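Local structure of titin (Homo sapiens, 6H4L) at residues A[26-31]-A[77-82]; A[49-52]-A[56-59]. The protein forms an immunoglobulin-like domain of titin's M-band segment and probably serves a structural role in the muscle sarcomere. One frame throughout, in Å; residues are numbered along the deposited sequence.

Contact 1 lies in the core of an immunoglobulin I-set sandwich, its centre about 3 Å from that of the chain. Contact 2, about 9 Å from that centre, closes the surface loop between strands 47-48 and 55-60 and is nested within the chain span enclosed by contact 1. Their centres are 11 Å apart, yet they touch through Tyr79 CD1 and Leu49 CD1 at 3.9 Å. Trp42 also joins them, meeting Leu30 and Ala81 of contact 1 and the Tyr57 ring of contact 2. Neither reaches the zinc ion bound by Asp70 and His72, which lies about 13 Å from the Tyr79 side chain and 14 Å from that of Ser52.

Contact 1: residues A[26-31]-A[77-82]; sequences TRFILN and GTYRAV
Phe28 and Tyr79 meet across the two sheets of an immunoglobulin sandwich, Phe28 on strand 26-35 and Tyr79 on strand 77-85. The evidence for packing between sheets, not pairing within one, is the 8.5 Å between Phe28 CA and Tyr79 CA and the lack of any hydrogen bond between the segments. Phe28 CG stands beside its backbone N and anti to the carbonyl carbon (chi1 -74°), and Tyr79 has the same first torsion. The two side chains then cross at about a right angle. Phe28 CE2 makes the closest approach, 3.6 Å from Tyr79 CD2, while Tyr79 CB sits over one face of the phenylalanine ring, 4.1 Å from CE2 of Phe28. With the planes 33° apart, the rings lean obliquely on each other. Each has a further aromatic neighbour: His18 meets Phe28, and His44 stacks on Tyr79. The hydroxyl of Tyr79 is hydrogen-bonded to the backbone O of Asp75, four residues earlier, the tyrosine corner familiar from Greek-key sandwiches.

Two residues further on, Leu30 repeats the inward direction opposite Ala81. Leu30 and Ala81 occupy the positions that in many immunoglobulin domains hold the disulfide between these strands, and Trp42 touches both, as the core tryptophan of the fold does there. Here the link is apolar and small, matching the modest 148 Å² buried between the segments as a whole. Leu30 CG lies between its backbone N and carbonyl carbon (chi1 66°), which directs both branches of the leucine at the opposite strand. The Ala81 methyl thereby meets both branches, its CB lying 4.0 Å from Leu30 CD2 and 4.1 Å from Leu30 CD1.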
# COMPACT_ATOMS: atom_id res chain seq x y z
N THR A 26 -12.08 -1.28 -3.15
CA THR A 26 -10.99 -2.10 -3.65
C THR A 26 -9.84 -2.16 -2.65
O THR A 26 -9.77 -1.36 -1.72
CB THR A 26 -10.50 -1.59 -5.02
OG1 THR A 26 -9.78 -2.64 -5.68
CG2 THR A 26 -9.64 -0.35 -4.86
N ARG A 27 -8.96 -3.12 -2.85
CA ARG A 27 -7.79 -3.25 -1.99
C ARG A 27 -6.54 -3.44 -2.82
O ARG A 27 -6.59 -4.06 -3.89
CB ARG A 27 -7.94 -4.47 -1.09
CG ARG A 27 -8.91 -4.29 0.04
CD ARG A 27 -9.10 -5.56 0.85
NE ARG A 27 -10.04 -5.31 1.94
CZ ARG A 27 -10.70 -6.25 2.60
NH1 ARG A 27 -10.53 -7.53 2.28
NH2 ARG A 27 -11.54 -5.91 3.58
N PHE A 28 -5.43 -2.92 -2.30
CA PHE A 28 -4.09 -3.29 -2.73
C PHE A 28 -3.46 -4.07 -1.59
O PHE A 28 -3.63 -3.72 -0.42
CB PHE A 28 -3.23 -2.06 -3.02
CG PHE A 28 -3.60 -1.35 -4.31
CD1 PHE A 28 -3.12 -1.80 -5.53
CD2 PHE A 28 -4.39 -0.21 -4.29
CE1 PHE A 28 -3.44 -1.15 -6.71
CE2 PHE A 28 -4.72 0.45 -5.48
CZ PHE A 28 -4.24 -0.02 -6.68
N ILE A 29 -2.73 -5.12 -1.91
CA ILE A 29 -2.12 -5.96 -0.87
C ILE A 29 -0.69 -6.25 -1.27
O ILE A 29 -0.41 -6.54 -2.42
CB ILE A 29 -2.90 -7.27 -0.69
CG1 ILE A 29 -4.34 -6.99 -0.26
CG2 ILE A 29 -2.22 -8.15 0.36
CD1 ILE A 29 -5.27 -8.20 -0.37
N LEU A 30 0.23 -6.16 -0.31
CA LEU A 30 1.60 -6.59 -0.56
C LEU A 30 2.12 -7.29 0.68
O LEU A 30 1.50 -7.26 1.74
CB LEU A 30 2.51 -5.44 -0.97
CG LEU A 30 2.82 -4.32 0.01
CD1 LEU A 30 4.12 -3.63 -0.35
CD2 LEU A 30 1.68 -3.28 -0.02
N ASN A 31 3.25 -7.97 0.55
CA ASN A 31 3.84 -8.62 1.70
C ASN A 31 5.29 -8.17 1.86
O ASN A 31 6.04 -8.20 0.88
CB ASN A 31 3.83 -10.13 1.53
CG ASN A 31 4.26 -10.85 2.78
OD1 ASN A 31 3.49 -10.99 3.73
ND2 ASN A 31 5.50 -11.31 2.79
N GLY A 77 -5.08 6.27 -10.29
CA GLY A 77 -3.72 6.77 -10.29
C GLY A 77 -2.77 5.80 -9.64
O GLY A 77 -3.06 4.61 -9.52
N THR A 78 -1.63 6.32 -9.20
CA THR A 78 -0.57 5.49 -8.63
C THR A 78 -0.65 5.45 -7.12
O THR A 78 -0.69 6.49 -6.46
CB THR A 78 0.82 6.04 -9.04
OG1 THR A 78 0.91 6.10 -10.47
CG2 THR A 78 1.93 5.17 -8.48
N TYR A 79 -0.68 4.23 -6.56
CA TYR A 79 -0.63 4.05 -5.12
C TYR A 79 0.69 3.42 -4.79
O TYR A 79 1.11 2.47 -5.44
CB TYR A 79 -1.79 3.17 -4.63
CG TYR A 79 -3.10 3.93 -4.69
CD1 TYR A 79 -3.55 4.64 -3.58
CD2 TYR A 79 -3.85 3.95 -5.84
CE1 TYR A 79 -4.74 5.36 -3.64
CE2 TYR A 79 -5.05 4.67 -5.91
CZ TYR A 79 -5.48 5.36 -4.79
OH TYR A 79 -6.66 6.07 -4.84
N ARG A 80 1.36 3.97 -3.77
CA ARG A 80 2.68 3.49 -3.39
C ARG A 80 2.75 3.22 -1.89
O ARG A 80 2.26 4.01 -1.08
CB ARG A 80 3.73 4.55 -3.77
CG ARG A 80 5.14 4.23 -3.27
CD ARG A 80 6.12 5.35 -3.58
NE ARG A 80 6.34 5.55 -5.01
CZ ARG A 80 7.31 4.97 -5.70
NH1 ARG A 80 8.15 4.13 -5.11
NH2 ARG A 80 7.45 5.23 -7.00
N ALA A 81 3.38 2.09 -1.53
CA ALA A 81 3.70 1.80 -0.14
C ALA A 81 5.20 1.98 0.03
O ALA A 81 5.96 1.57 -0.84
CB ALA A 81 3.31 0.37 0.23
N VAL A 82 5.60 2.59 1.14
CA VAL A 82 7.02 2.68 1.48
C VAL A 82 7.23 2.06 2.85
O VAL A 82 6.56 2.46 3.81
CB VAL A 82 7.47 4.14 1.51
CG1 VAL A 82 8.96 4.24 1.88
CG2 VAL A 82 7.20 4.79 0.15

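Contact 2: residues A[49-52]-A[56-59]; sequences LQES and HYTN
Glu51 lies across the Tyr57 ring, with its aliphatic part on the aromatic face and its carboxylate carried on to the backbone. Glu51 CG stands 3.8 Å from the centroid of the Tyr57 ring and 19° off the normal, a CH-pi contact set toward the CZ end. Beyond CG the glutamate chain runs extended (chi2 -156°), which brings OE2 to Tyr57 N at 3.0 Å. That bond is nearly straight, 165° at the hydrogen, and meets OE2 on its anti side, somewhat out of the carboxylate plane. On this edge strand the backbones of His56 and Thr58 pair with Glu67 and Thr65 of strand 63-68, while the N-H of Tyr57, between them, is taken up by the Glu51 carboxylate.

The far end of the ring reaches the loop backbone. Tyr57 OH is 3.2 Å from Leu49 O, and a water 3.0 Å from Tyr57 OH takes the Glu51 N-H at 2.8 Å. The Tyr57 ring also meets Trp42. Together these contacts tie down the connection by which an I-set immunoglobulin chain passes from strand C', 47-48, to edge strand D, 55-60, of the other sheet.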
# COMPACT_ATOMS: atom_id res chain seq x y z
N LEU A 49 -1.16 9.48 2.12
CA LEU A 49 -2.54 9.18 2.49
C LEU A 49 -2.68 9.10 4.01
O LEU A 49 -1.81 8.56 4.70
CB LEU A 49 -3.00 7.86 1.87
CG LEU A 49 -3.24 7.80 0.36
CD1 LEU A 49 -3.46 6.36 -0.07
CD2 LEU A 49 -4.43 8.68 -0.03
N GLN A 50 -3.77 9.66 4.51
CA GLN A 50 -4.14 9.51 5.91
C GLN A 50 -5.39 8.65 5.98
O GLN A 50 -6.20 8.64 5.04
CB GLN A 50 -4.43 10.88 6.53
CG GLN A 50 -3.19 11.69 6.86
CD GLN A 50 -2.40 11.10 8.01
OE1 GLN A 50 -1.53 10.25 7.81
NE2 GLN A 50 -2.70 11.54 9.23
N GLU A 51 -5.56 7.92 7.07
CA GLU A 51 -6.79 7.16 7.26
C GLU A 51 -8.01 8.08 7.38
O GLU A 51 -7.93 9.18 7.95
CB GLU A 51 -6.69 6.25 8.48
CG GLU A 51 -5.62 5.18 8.33
CD GLU A 51 -5.88 3.97 9.20
OE1 GLU A 51 -5.67 4.06 10.43
OE2 GLU A 51 -6.29 2.92 8.66
N SER A 52 -9.12 7.63 6.82
CA SER A 52 -10.35 8.41 6.80
C SER A 52 -11.51 7.45 6.58
O SER A 52 -11.32 6.24 6.63
CB SER A 52 -10.31 9.45 5.68
OG SER A 52 -10.26 8.82 4.41
N HIS A 56 -8.39 3.12 4.46
CA HIS A 56 -7.91 2.36 5.62
C HIS A 56 -6.69 1.55 5.22
O HIS A 56 -6.66 0.98 4.13
CB HIS A 56 -8.98 1.37 6.11
CG HIS A 56 -10.28 2.01 6.48
ND1 HIS A 56 -11.49 1.43 6.18
CD2 HIS A 56 -10.56 3.15 7.15
CE1 HIS A 56 -12.47 2.20 6.63
NE2 HIS A 56 -11.92 3.25 7.22
N TYR A 57 -5.71 1.46 6.11
CA TYR A 57 -4.60 0.56 5.85
C TYR A 57 -4.14 -0.18 7.10
O TYR A 57 -4.26 0.33 8.21
CB TYR A 57 -3.42 1.26 5.16
CG TYR A 57 -3.07 2.64 5.69
CD1 TYR A 57 -2.30 2.81 6.84
CD2 TYR A 57 -3.49 3.78 5.02
CE1 TYR A 57 -1.98 4.07 7.31
CE2 TYR A 57 -3.18 5.05 5.48
CZ TYR A 57 -2.42 5.19 6.62
OH TYR A 57 -2.11 6.45 7.07
N THR A 58 -3.61 -1.38 6.90
CA THR A 58 -3.21 -2.22 8.02
C THR A 58 -1.91 -2.94 7.72
O THR A 58 -1.52 -3.06 6.56
CB THR A 58 -4.27 -3.29 8.32
OG1 THR A 58 -4.48 -4.09 7.15
CG2 THR A 58 -5.59 -2.66 8.75
N ASN A 59 -1.24 -3.40 8.78
CA ASN A 59 -0.05 -4.24 8.68
C ASN A 59 -0.25 -5.40 9.63
O ASN A 59 -0.29 -5.21 10.85
CB ASN A 59 1.22 -3.47 9.06
CG ASN A 59 2.49 -4.32 8.94
OD1 ASN A 59 2.41 -5.53 8.78
ND2 ASN A 59 3.65 -3.67 9.01
O HOH W 1 -3.68 8.00 9.17